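Local structure of peptidase S8 and S53, subtilisin, kexin, sedolisin (Mycobacterium smegmatis, 4KG7) at residues Y258-G263 / V281-P286; A277-G282 / P359-G364. The protein is a mycosin (MycP3), a subtilase-family serine protease of the ESX-3 type VII secretion system that probably cleaves protein substrates. All coordinates share one frame; numbering follows the deposited sequence.

Contact 1: residues Y258-G263 / V281-P286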
# COMPACT_ATOMS: atom_id res chain seq x y z
N TYR A 258 3.42 -0.37 14.06
CA TYR A 258 2.43 0.61 13.59
C TYR A 258 1.88 0.31 12.19
O TYR A 258 0.81 0.82 11.83
CB TYR A 258 3.05 2.00 13.59
CG TYR A 258 3.74 2.30 14.90
CD1 TYR A 258 3.04 2.28 16.13
CD2 TYR A 258 5.08 2.58 14.95
CE1 TYR A 258 3.69 2.52 17.32
CE2 TYR A 258 5.73 2.85 16.13
CZ TYR A 258 5.04 2.83 17.32
OH TYR A 258 5.73 3.10 18.48
N VAL A 259 2.63 -0.48 11.41
CA VAL A 259 2.37 -0.70 10.01
C VAL A 259 2.19 -2.21 9.78
O VAL A 259 2.95 -3.01 10.35
CB VAL A 259 3.55 -0.24 9.15
CG1 VAL A 259 3.34 -0.61 7.68
CG2 VAL A 259 3.79 1.27 9.32
N LEU A 260 1.15 -2.60 9.06
CA LEU A 260 0.91 -3.97 8.63
C LEU A 260 1.52 -4.05 7.25
O LEU A 260 1.02 -3.45 6.30
CB LEU A 260 -0.58 -4.31 8.57
CG LEU A 260 -0.95 -5.71 8.06
CD1 LEU A 260 -0.22 -6.82 8.82
CD2 LEU A 260 -2.48 -5.84 8.17
N SER A 261 2.63 -4.79 7.16
CA SER A 261 3.40 -4.96 5.93
C SER A 261 2.91 -6.19 5.15
O SER A 261 2.82 -7.28 5.71
CB SER A 261 4.89 -5.06 6.27
OG SER A 261 5.67 -5.38 5.12
N VAL A 262 2.62 -5.96 3.87
CA VAL A 262 1.91 -6.90 3.04
C VAL A 262 2.77 -7.42 1.89
O VAL A 262 3.17 -6.66 1.01
CB VAL A 262 0.66 -6.24 2.44
CG1 VAL A 262 -0.16 -7.23 1.65
CG2 VAL A 262 -0.20 -5.63 3.51
N GLY A 263 3.01 -8.74 1.91
CA GLY A 263 3.66 -9.42 0.79
C GLY A 263 2.67 -9.84 -0.27
O GLY A 263 1.47 -9.77 -0.07
N VAL A 281 7.30 -8.50 7.59
CA VAL A 281 6.13 -8.89 6.77
C VAL A 281 5.11 -9.60 7.66
O VAL A 281 5.45 -10.55 8.38
CB VAL A 281 6.49 -9.75 5.56
CG1 VAL A 281 5.23 -10.08 4.77
CG2 VAL A 281 7.47 -8.99 4.67
N GLY A 282 3.86 -9.12 7.62
CA GLY A 282 2.80 -9.60 8.50
C GLY A 282 1.67 -10.39 7.87
O GLY A 282 0.98 -11.17 8.54
N ILE A 283 1.48 -10.24 6.57
CA ILE A 283 0.32 -10.82 5.91
C ILE A 283 0.59 -10.73 4.42
O ILE A 283 1.58 -10.11 4.00
CB ILE A 283 -0.96 -10.04 6.32
CG1 ILE A 283 -2.26 -10.84 6.06
CG2 ILE A 283 -1.00 -8.69 5.65
CD1 ILE A 283 -3.45 -10.25 6.77
N ALA A 284 -0.26 -11.33 3.60
CA ALA A 284 -0.12 -11.25 2.15
C ALA A 284 -1.44 -11.16 1.47
O ALA A 284 -2.48 -11.40 2.07
CB ALA A 284 0.66 -12.43 1.63
N ALA A 285 -1.41 -10.80 0.19
CA ALA A 285 -2.63 -10.82 -0.64
C ALA A 285 -2.23 -10.95 -2.12
O ALA A 285 -1.06 -10.85 -2.46
CB ALA A 285 -3.48 -9.57 -0.38
N PRO A 286 -3.19 -11.21 -3.00
CA PRO A 286 -2.81 -11.36 -4.41
C PRO A 286 -2.08 -10.16 -4.99
O PRO A 286 -2.51 -9.02 -4.79
CB PRO A 286 -4.16 -11.60 -5.10
CG PRO A 286 -4.97 -12.26 -4.01
CD PRO A 286 -4.63 -11.43 -2.81
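Two methyl groups lie over peptide faces here: Val281 CG1 sits over one face of the Val262-Gly263 peptide, 3.9 Å from Gly263 N, and Ala284 CB over a face of the Gly263 carbonyl, 3.3 Å from Gly263 O. The edges of the same peptide units carry the hydrogen bonds that join neighbouring parallel strands at one margin of the subtilisin-fold sheet, 281-286 being the outermost. Gly263 N, 2.9 Å from Ile283 O, approaches in the carbonyl plane. At Ser261 O and Gly263 O the donors Gly282 N and Ala285 N are tilted by about 20° from the plane, Gly282 N standing 2.8 Å from Ser261 O. The short strand segments run 43° apart. Ile283 N adds a weak second bond to Ser261 O, and the CA of Val262 points a C-H at Ile283 O.

One face of the pair carries Val262 and Ile283, and the end of Leu260 reaches them. With CG1 of Ile283 anti to the backbone N (chi1 -161°), its CG2 falls between the backbone N and the carbonyl carbon, where it meets both Leu260 CD1 and Val262 CG2, each 3.8 Å away from Ile283 CG2. Val262 lies beside Ile283 and points the same way, whereas Leu260 slants across it. Gly282 has no side chain, and its CA sits 4.1 Å from Leu260 CD1. Helix 318-335 covers this face, its Ala321 and Val325 packing on Val262, whose side chain is about 9 Å from that of Ser319, the predicted nucleophile.

The other face belongs to Gly263 and Ala284. At the Ser261-Val281 end the pairing loosens and the side chains diverge; there Ser261 OG is hydrogen-bonded to Ser253 OG.

Contact 2: residues A277-G282 / P359-G364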
# COMPACT_ATOMS: atom_id res chain seq x y z
N ALA A 277 11.49 -10.31 0.89
CA ALA A 277 11.51 -10.92 2.21
C ALA A 277 12.02 -9.93 3.24
O ALA A 277 13.00 -9.23 3.01
CB ALA A 277 12.42 -12.12 2.23
N GLY A 278 11.36 -9.89 4.39
CA GLY A 278 11.86 -9.12 5.51
C GLY A 278 11.18 -9.56 6.79
O GLY A 278 10.08 -10.12 6.74
N PRO A 279 11.78 -9.23 7.93
CA PRO A 279 11.28 -9.68 9.26
C PRO A 279 10.03 -8.96 9.72
O PRO A 279 9.44 -9.35 10.72
CB PRO A 279 12.45 -9.36 10.19
CG PRO A 279 13.09 -8.19 9.54
CD PRO A 279 13.04 -8.47 8.06
N TRP A 280 9.62 -7.94 8.97
CA TRP A 280 8.45 -7.11 9.25
C TRP A 280 7.18 -7.60 8.58
O TRP A 280 6.09 -7.14 8.92
CB TRP A 280 8.75 -5.64 8.84
CG TRP A 280 9.42 -5.57 7.54
CD1 TRP A 280 8.89 -5.82 6.31
CD2 TRP A 280 10.82 -5.32 7.34
NE1 TRP A 280 9.87 -5.73 5.34
CE2 TRP A 280 11.07 -5.43 5.95
CE3 TRP A 280 11.87 -5.00 8.18
CZ2 TRP A 280 12.33 -5.21 5.40
CZ3 TRP A 280 13.13 -4.81 7.63
CH2 TRP A 280 13.36 -4.92 6.26
N VAL A 281 7.30 -8.50 7.59
CA VAL A 281 6.13 -8.89 6.77
C VAL A 281 5.11 -9.60 7.66
O VAL A 281 5.45 -10.55 8.38
CB VAL A 281 6.49 -9.75 5.56
CG1 VAL A 281 5.23 -10.08 4.77
CG2 VAL A 281 7.47 -8.99 4.67
N GLY A 282 3.86 -9.12 7.62
CA GLY A 282 2.80 -9.60 8.50
C GLY A 282 1.67 -10.39 7.87
O GLY A 282 0.98 -11.17 8.54
N PRO A 359 5.50 -17.03 11.49
CA PRO A 359 5.36 -16.11 10.36
C PRO A 359 6.48 -16.28 9.34
O PRO A 359 7.62 -16.63 9.65
CB PRO A 359 5.40 -14.72 11.00
CG PRO A 359 6.15 -14.94 12.27
CD PRO A 359 5.75 -16.30 12.75
N SER A 360 6.10 -16.09 8.09
CA SER A 360 6.99 -16.15 6.96
C SER A 360 7.56 -14.75 6.72
O SER A 360 6.82 -13.77 6.83
CB SER A 360 6.16 -16.55 5.75
OG SER A 360 6.85 -16.31 4.53
N ASN A 361 8.83 -14.64 6.38
CA ASN A 361 9.37 -13.35 5.98
C ASN A 361 8.96 -12.97 4.56
O ASN A 361 9.22 -11.86 4.10
CB ASN A 361 10.87 -13.30 6.18
CG ASN A 361 11.27 -13.11 7.64
OD1 ASN A 361 10.45 -13.18 8.57
ND2 ASN A 361 12.55 -12.84 7.84
N LEU A 362 8.34 -13.92 3.84
CA LEU A 362 7.78 -13.59 2.52
C LEU A 362 6.33 -13.11 2.62
O LEU A 362 5.95 -12.14 2.01
CB LEU A 362 7.88 -14.81 1.59
CG LEU A 362 9.29 -15.27 1.22
CD1 LEU A 362 9.15 -16.64 0.55
CD2 LEU A 362 10.00 -14.26 0.34
N ILE A 363 5.52 -13.83 3.39
CA ILE A 363 4.07 -13.59 3.39
C ILE A 363 3.45 -13.45 4.78
O ILE A 363 2.23 -13.40 4.92
CB ILE A 363 3.32 -14.63 2.52
CG1 ILE A 363 3.50 -16.03 3.09
CG2 ILE A 363 3.78 -14.53 1.07
CD1 ILE A 363 2.64 -17.07 2.39
N GLY A 364 4.29 -13.36 5.82
CA GLY A 364 3.77 -13.11 7.17
C GLY A 364 2.88 -14.26 7.60
O GLY A 364 3.30 -15.43 7.51
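Asn361 lays its side chain flat against the Gly278-Pro279 peptide. Its CB starts 3.3 Å from Gly278 O, and CG keeps the same closeness to that oxygen. From there the carboxamide runs face to face with the peptide, and its two ends straddle Pro279: OD1 and ND2 are each 3.7 Å from Pro279 CA. A chi2 of 9° puts OD1 nearly eclipsed with CA, turning the amide plane almost parallel to the peptide, about 16° from it. Neither polar end bonds to the 278-281 turn; ND2 donates instead to Arg241 O, in a neighbouring loop, which is consistent with the assigned flip, and OD1 is also hydrogen-bonded outside the two segments.

The backbone of the same residue makes the hydrogen bond of the contact, Gly278 N to Asn361 O at 2.9 Å and 156°. Ala277 CA adds a C-H to this oxygen, and Val281 CG2 crowds it from another direction at 3.4 Å from Asn361 O. The Val281 side chain thus enters the bend of 359-364, its CG1 resting 3.5 Å from Leu362 O. Outside, Leu362 CD2 meets the methyl of Ala277.

Both loops are shaped from within. Residues 278-281 form a type I turn, with the Trp280 ring folded back so that Gly278 CA and Pro279 CD lie over one of its faces, while Ser360 OG accepts from Leu362 N in an ST turn and from Ile363 N in an ST motif. Ser360 and Gly364 also exchange two backbone bonds across the bend. Gly364, at positive phi, presents its CA to Val281 O. Across the interface, then, the polarity of Asn361 O is probably met mainly by Gly278 N, whereas the Asn361 amide, bonded elsewhere, contributes by its face.

In the fold
Contacts 1 and 2 sit side by side, their centres 8 Å apart, and share Val281 and Gly282, where the loop carrying 277-282 passes into strand 281-286. Along the chain, 258-263 comes first, then 277-286, and much later 359-364, in the loop between helices 341-350 and 370-375. Contact 1 joins the outermost strand, 281-286, to its neighbour in the sheet; contact 2 places the late loop beside the start of that strand. They also touch directly, Ser261 OG lying 3.5 Å from Trp280 CD1 and Ala284 CB packing on Ile363. Together they join the sheet margin to the chain's later part, contact 2 being away from the predicted catalytic residues.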